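Local coordinates for core protein VP7 (PDB 1AHS) that forms the trimeric capsomers that build the surface of the African horse sickness virus core and bind the structural protein VP3, this chain being its top domain, at residues B[35-40]-B[106-111]; B[61-66]-B[92-97]; B[81-86]-B[114-119]. All blocks are in the same frame, centred on the assembly; numbering follows the deposited sequence.

Interaction 1: residues B[35-40]-B[106-111]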
# COMPACT_ATOMS: atom_id res chain seq x y z
N VAL B 35 6.44 8.75 7.71
CA VAL B 35 6.46 10.05 8.38
C VAL B 35 6.65 11.13 7.32
O VAL B 35 7.50 11.02 6.43
CB VAL B 35 7.45 10.08 9.61
CG1 VAL B 35 8.54 9.10 9.44
CG2 VAL B 35 7.99 11.44 9.86
N CYS B 36 5.68 12.04 7.27
CA CYS B 36 5.67 13.11 6.31
C CYS B 36 6.54 14.18 6.90
O CYS B 36 6.34 14.54 8.04
CB CYS B 36 4.25 13.65 6.15
SG CYS B 36 3.14 12.56 5.23
N MET B 37 7.47 14.73 6.14
CA MET B 37 8.37 15.75 6.68
C MET B 37 8.52 17.00 5.85
O MET B 37 8.85 16.92 4.67
CB MET B 37 9.76 15.16 6.88
CG MET B 37 9.80 13.96 7.76
SD MET B 37 11.43 13.49 8.03
CE MET B 37 11.77 14.71 9.33
N ASP B 38 8.32 18.14 6.46
CA ASP B 38 8.52 19.40 5.78
C ASP B 38 10.01 19.57 5.48
O ASP B 38 10.85 18.77 5.89
CB ASP B 38 8.11 20.55 6.66
CG ASP B 38 7.40 21.64 5.90
OD1 ASP B 38 7.71 21.90 4.69
OD2 ASP B 38 6.49 22.22 6.53
N ALA B 39 10.33 20.64 4.76
CA ALA B 39 11.69 20.96 4.38
C ALA B 39 12.53 21.37 5.59
O ALA B 39 12.07 22.14 6.45
CB ALA B 39 11.67 22.08 3.37
N GLY B 40 13.75 20.85 5.66
CA GLY B 40 14.65 21.17 6.75
C GLY B 40 14.19 20.69 8.12
O GLY B 40 14.67 21.21 9.16
N VAL B 106 15.38 6.85 17.72
CA VAL B 106 15.37 6.76 16.26
C VAL B 106 15.07 8.18 15.80
O VAL B 106 14.02 8.71 16.14
CB VAL B 106 14.28 5.84 15.78
CG1 VAL B 106 14.17 5.88 14.28
CG2 VAL B 106 14.62 4.43 16.19
N ASN B 107 16.05 8.85 15.18
CA ASN B 107 15.85 10.24 14.71
C ASN B 107 15.78 10.22 13.21
O ASN B 107 16.45 9.46 12.51
CB ASN B 107 16.94 11.20 15.17
CG ASN B 107 17.02 11.31 16.69
OD1 ASN B 107 16.17 11.89 17.34
ND2 ASN B 107 18.06 10.75 17.25
N VAL B 108 15.00 11.14 12.72
CA VAL B 108 14.71 11.17 11.33
C VAL B 108 15.00 12.61 10.88
O VAL B 108 14.76 13.56 11.63
CB VAL B 108 13.22 10.72 11.23
CG1 VAL B 108 12.27 11.88 11.24
CG2 VAL B 108 13.03 9.72 10.20
N GLY B 109 15.65 12.77 9.73
CA GLY B 109 15.93 14.11 9.29
C GLY B 109 15.73 14.35 7.82
O GLY B 109 16.00 13.48 6.99
N ASN B 110 15.26 15.55 7.50
CA ASN B 110 15.04 15.96 6.11
C ASN B 110 15.67 17.36 5.95
O ASN B 110 14.97 18.37 5.99
CB ASN B 110 13.54 16.01 5.78
CG ASN B 110 13.26 16.39 4.34
OD1 ASN B 110 13.85 15.84 3.39
ND2 ASN B 110 12.33 17.30 4.15
N PRO B 111 17.02 17.43 5.87
CA PRO B 111 17.70 18.71 5.72
C PRO B 111 17.43 19.40 4.39
O PRO B 111 17.47 20.63 4.32
CB PRO B 111 19.16 18.32 5.87
CG PRO B 111 19.21 16.94 5.29
CD PRO B 111 18.01 16.33 5.93
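Apolar packing between Met37 and Val108 and a polar clasp built round Asn110 make up this contact. In the apolar part, the end of the methionine reaches across to one branch of the valine: CE of Met37 lies 3.5 Å from CG1 of Val108, a tight fit for two methyl groups, with Met37 SD at 3.7 Å from the same CG1. The bend of the thioether at chi3 (81°) brings the terminal methyl back to Val108. The sulfur also lies 4.0 Å from CB of Asn110, the two side chains running past each other in opposite directions.

Strands 32-37 and 106-110 belong to different antiparallel sheets of a beta-sandwich, the jelly-roll-like fold of the orbivirus VP7 top domain. The short segments of the two strands pass 8.6 Å apart at -37°, so side chains rather than backbone bonds fill the space between them. Val108 packs further on Leu118 and Phe120 of strand 116-122.

The polar part lies beyond Met37, where segment 35-40 leaves its strand. Asn110 holds its amide out toward the loop after Met37, CG lying opposite the backbone N, and ND2 donates to Asp38 O at 2.7 Å with an N-H...O angle of 161°. The acceptor lies in the amide plane, whereas the donor sits well above the carbonyl plane of Asp38. ND2 also bonds Arg114 O, and OD1 is paired with Ser116 OG, which fixes the flip of this buried amide. Within that loop, Ala39 N donates to Asp38 OD1 at 2.9 Å. Close by, Gly40 N and Asn110 O are 2.8 Å apart.

Interaction 2: residues B[61-66]-B[92-97]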
# COMPACT_ATOMS: atom_id res chain seq x y z
N PHE B 61 13.73 -3.56 11.01
CA PHE B 61 13.11 -2.70 10.00
C PHE B 61 14.03 -2.09 8.96
O PHE B 61 15.24 -2.13 9.13
CB PHE B 61 12.37 -1.57 10.69
CG PHE B 61 13.26 -0.49 11.23
CD1 PHE B 61 13.75 0.51 10.40
CD2 PHE B 61 13.48 -0.38 12.60
CE1 PHE B 61 14.44 1.58 10.93
CE2 PHE B 61 14.16 0.68 13.14
CZ PHE B 61 14.64 1.67 12.30
N VAL B 62 13.48 -1.61 7.84
CA VAL B 62 14.25 -0.92 6.81
C VAL B 62 13.51 0.35 6.55
O VAL B 62 12.32 0.40 6.78
CB VAL B 62 14.29 -1.59 5.44
CG1 VAL B 62 15.21 -2.67 5.46
CG2 VAL B 62 12.99 -2.13 5.04
N TRP B 63 14.20 1.40 6.13
CA TRP B 63 13.51 2.64 5.79
C TRP B 63 13.95 3.06 4.38
O TRP B 63 14.92 2.55 3.83
CB TRP B 63 13.82 3.74 6.79
CG TRP B 63 15.19 4.25 6.69
CD1 TRP B 63 16.32 3.72 7.25
CD2 TRP B 63 15.60 5.41 5.97
NE1 TRP B 63 17.40 4.48 6.91
CE2 TRP B 63 16.99 5.52 6.12
CE3 TRP B 63 14.93 6.37 5.18
CZ2 TRP B 63 17.73 6.56 5.53
CZ3 TRP B 63 15.67 7.40 4.58
CH2 TRP B 63 17.05 7.48 4.76
N ARG B 64 13.13 3.88 3.74
CA ARG B 64 13.47 4.43 2.45
C ARG B 64 12.56 5.57 2.11
O ARG B 64 11.48 5.70 2.68
CB ARG B 64 13.59 3.38 1.32
CG ARG B 64 12.49 2.45 1.14
CD ARG B 64 12.77 1.15 1.88
NE ARG B 64 12.85 -0.04 1.03
CZ ARG B 64 11.92 -0.98 0.99
NH1 ARG B 64 10.81 -0.88 1.74
NH2 ARG B 64 12.11 -2.04 0.24
N PRO B 65 13.08 6.54 1.38
CA PRO B 65 12.33 7.71 0.97
C PRO B 65 11.42 7.34 -0.18
O PRO B 65 11.63 6.30 -0.80
CB PRO B 65 13.43 8.67 0.53
CG PRO B 65 14.45 7.77 -0.06
CD PRO B 65 14.49 6.63 0.94
N LEU B 66 10.37 8.13 -0.43
CA LEU B 66 9.52 7.81 -1.55
C LEU B 66 10.00 8.67 -2.66
O LEU B 66 10.00 9.89 -2.55
CB LEU B 66 8.05 8.16 -1.30
CG LEU B 66 7.14 7.58 -0.22
CD1 LEU B 66 5.78 7.22 -0.82
CD2 LEU B 66 7.77 6.41 0.45
N VAL B 92 21.98 5.14 9.82
CA VAL B 92 21.57 3.93 9.11
C VAL B 92 21.16 4.28 7.69
O VAL B 92 20.51 5.30 7.44
CB VAL B 92 20.38 3.22 9.81
CG1 VAL B 92 19.99 1.98 9.03
CG2 VAL B 92 20.76 2.83 11.21
N ALA B 93 21.53 3.42 6.76
CA ALA B 93 21.24 3.62 5.36
C ALA B 93 19.91 3.03 4.87
O ALA B 93 19.40 2.07 5.44
CB ALA B 93 22.37 3.05 4.56
N ALA B 94 19.33 3.65 3.84
CA ALA B 94 18.08 3.18 3.24
C ALA B 94 18.39 1.83 2.62
O ALA B 94 19.46 1.67 2.02
CB ALA B 94 17.61 4.14 2.18
N GLY B 95 17.52 0.85 2.79
CA GLY B 95 17.81 -0.46 2.21
C GLY B 95 18.53 -1.49 3.06
O GLY B 95 18.57 -2.68 2.72
N ASP B 96 19.11 -1.05 4.18
CA ASP B 96 19.82 -1.96 5.09
C ASP B 96 18.88 -2.31 6.20
O ASP B 96 18.24 -1.42 6.76
CB ASP B 96 21.01 -1.27 5.76
CG ASP B 96 22.23 -1.11 4.86
OD1 ASP B 96 22.27 -1.66 3.72
OD2 ASP B 96 23.16 -0.41 5.34
N VAL B 97 18.85 -3.59 6.55
CA VAL B 97 18.02 -4.10 7.64
C VAL B 97 18.66 -3.70 8.97
O VAL B 97 19.82 -4.03 9.21
CB VAL B 97 17.94 -5.64 7.60
CG1 VAL B 97 16.95 -6.14 8.60
CG2 VAL B 97 17.53 -6.12 6.23
O HOH W 1 17.18 0.91 6.43
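Trp63 takes a chi1 of 71°, which places CG between its backbone N and carbonyl carbon, and chi2 of -83° turns the indole so that NE1 meets Val92 O and one ring face lies against Ala94. The contact joins strand 59-65 of one sheet of the beta-sandwich to the loop between strands 90-92 and 98-100, a connection that crosses from the other sheet and folds through a type II beta turn from Ala93 to Asp96.

NE1 of Trp63 donates to Val92 O at 3.3 Å. The oxygen lies near the ring plane, but the N-H comes from above the carbonyl plane and the bond is bent, at 144°. Over the face, Ala94 CA sits 4.1 Å from the centroid of the five-membered ring, a CH-pi contact; its CB reaches the six-membered side at CZ2. The middle of the turn is tied to the strand by Gly95 N, which donates to Trp63 O at 3.3 Å, approaching almost in line with the C=O bond. Gly95 has a positive phi, as expected at the third position of a type II turn.

Val62 uses CG1 to touch the loop, 3.5 Å from Asp96 O and 4.2 Å from Val97 CG2. Arg64, two residues along the strand, turns its polar end to other partners, a salt bridge to Glu121 and a hydrogen bond from NE to Ala7 O of the second subunit, so this strand also serves the trimer interface. A single water sits between strand and turn: it accepts from Trp63 N at 3.0 Å and donates to Ala93 O at 2.7 Å and to Asp96 O.

Interaction 3: residues B[81-86]-B[114-119]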
# COMPACT_ATOMS: atom_id res chain seq x y z
N PRO B 81 16.63 15.17 -1.43
CA PRO B 81 17.77 14.29 -1.23
C PRO B 81 18.37 14.54 0.17
O PRO B 81 17.98 15.48 0.88
CB PRO B 81 18.71 14.72 -2.34
CG PRO B 81 18.43 16.24 -2.40
CD PRO B 81 16.96 16.32 -2.29
N GLY B 82 19.25 13.65 0.60
CA GLY B 82 19.86 13.84 1.91
C GLY B 82 19.06 13.51 3.15
O GLY B 82 19.41 13.95 4.24
N THR B 83 17.96 12.78 2.99
CA THR B 83 17.15 12.37 4.12
C THR B 83 17.99 11.33 4.89
O THR B 83 18.74 10.56 4.26
CB THR B 83 15.85 11.69 3.63
OG1 THR B 83 16.17 10.65 2.71
CG2 THR B 83 14.95 12.68 2.98
N PHE B 84 17.95 11.34 6.22
CA PHE B 84 18.71 10.34 7.01
C PHE B 84 17.91 9.83 8.20
O PHE B 84 16.94 10.45 8.63
CB PHE B 84 20.10 10.87 7.49
CG PHE B 84 20.02 12.05 8.41
CD1 PHE B 84 19.68 11.88 9.75
CD2 PHE B 84 20.20 13.33 7.94
CE1 PHE B 84 19.51 12.97 10.60
CE2 PHE B 84 20.03 14.41 8.76
CZ PHE B 84 19.68 14.24 10.10
N VAL B 85 18.35 8.70 8.74
CA VAL B 85 17.71 8.08 9.88
C VAL B 85 18.88 7.62 10.79
O VAL B 85 19.85 7.05 10.29
CB VAL B 85 16.83 6.88 9.41
CG1 VAL B 85 16.44 5.99 10.57
CG2 VAL B 85 15.58 7.39 8.73
N THR B 86 18.88 8.03 12.06
CA THR B 86 19.92 7.54 12.95
C THR B 86 19.27 6.68 14.03
O THR B 86 18.15 6.98 14.47
CB THR B 86 20.76 8.68 13.60
OG1 THR B 86 19.93 9.57 14.35
CG2 THR B 86 21.46 9.45 12.56
N ARG B 114 12.87 20.46 -0.00
CA ARG B 114 11.50 20.22 -0.39
C ARG B 114 10.95 19.17 0.57
O ARG B 114 11.69 18.64 1.37
CB ARG B 114 11.42 19.80 -1.85
CG ARG B 114 12.27 18.65 -2.26
CD ARG B 114 12.05 18.29 -3.74
NE ARG B 114 13.25 18.46 -4.57
CZ ARG B 114 13.98 17.47 -5.11
NH1 ARG B 114 13.66 16.20 -4.92
NH2 ARG B 114 15.07 17.75 -5.82
N ARG B 115 9.64 18.96 0.55
CA ARG B 115 9.02 17.99 1.43
C ARG B 115 9.43 16.57 1.10
O ARG B 115 9.84 16.29 -0.03
CB ARG B 115 7.52 18.13 1.35
CG ARG B 115 7.05 19.43 1.94
CD ARG B 115 5.62 19.69 1.56
NE ARG B 115 5.45 20.11 0.18
CZ ARG B 115 4.28 20.49 -0.35
NH1 ARG B 115 3.18 20.50 0.40
NH2 ARG B 115 4.23 20.94 -1.60
N SER B 116 9.35 15.68 2.08
CA SER B 116 9.71 14.28 1.86
C SER B 116 8.81 13.35 2.68
O SER B 116 8.22 13.80 3.66
CB SER B 116 11.16 14.03 2.27
OG SER B 116 12.06 14.79 1.48
N ILE B 117 8.65 12.10 2.25
CA ILE B 117 7.88 11.14 3.05
C ILE B 117 8.81 9.94 3.21
O ILE B 117 9.42 9.53 2.23
CB ILE B 117 6.60 10.64 2.39
CG1 ILE B 117 5.58 11.75 2.21
CG2 ILE B 117 5.89 9.65 3.30
CD1 ILE B 117 4.33 11.23 1.62
N LEU B 118 8.99 9.45 4.44
CA LEU B 118 9.83 8.27 4.68
C LEU B 118 8.93 7.13 5.11
O LEU B 118 8.02 7.32 5.93
CB LEU B 118 10.82 8.51 5.81
CG LEU B 118 12.15 9.21 5.57
CD1 LEU B 118 12.03 10.43 4.71
CD2 LEU B 118 12.67 9.60 6.91
N GLN B 119 9.24 5.94 4.59
CA GLN B 119 8.50 4.74 4.89
C GLN B 119 9.35 3.81 5.76
O GLN B 119 10.53 3.67 5.47
CB GLN B 119 8.18 4.04 3.57
CG GLN B 119 7.61 2.68 3.76
CD GLN B 119 7.34 1.95 2.46
OE1 GLN B 119 6.38 2.28 1.75
NE2 GLN B 119 8.13 0.90 2.19
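Segments 81-86 and 114-119 run 38° apart end to end, their closest CA atoms, those of Thr83 and Ser116, being 8.0 Å from each other. They face each other across the interior of the beta-sandwich, strand 84-87 in one sheet and strand 116-122 in the other, and no hydrogen bond joins them; side chains alone bridge the gap.

Leu118 carries most of the apolar contact by using its two methyls on different partners. CD2 meets Val85 CG2 at 4.1 Å, and CD1 meets the methyl of Thr83, CG2, at the same distance of 4.1 Å. In both pairs the side chains slide past one another in opposite directions. A chi1 of 52° puts OG1 of Thr83 between the backbone N and the carbonyl carbon and leaves CG2 anti to the carbonyl carbon, turned to the opposing strand. The same methyl approaches Ser116, with CG2 of Thr83 3.9 Å from its OG. That hydroxyl is engaged on the polar side, bonded to Ala80 N, so a buried serine oxygen is satisfied while its flank packs against a methyl group.

Trp63 of strand 59-65 touches both Thr83 and Val85, and Val108 lies against Val85, extending the apolar layer beyond the two segments. Toward the surface the packing changes character. Here the side chain of Arg114, just ahead of strand 116-122, reaches toward the loop that leads into strand 84-87, and Pro81 CD lies over one face of its guanidinium, displaced toward the rim, 4.2 Å from Arg114 NH1.

Interaction 3 sits in the middle, its centre 5 Å from that of interaction 1 and 10 Å from that of interaction 2; the centres of interactions 1 and 2 lie 14 Å apart and the two do not touch. Strand 116-122 lies between 32-37 and 59-65 in one sheet, with probable hydrogen bonds such as Met37 N to Ser116 O (2.7 Å) and Gln119 N to Arg64 O (3.0 Å), while 84-87 lies between 106-110 and 90-92 in the other. Between the sheets the hydrophobic layer carries on from interaction 3 into interaction 2, where Trp63 CD2 is 3.4 Å from Val85 CG2. Along the chain, interaction 2 is nested within interaction 1.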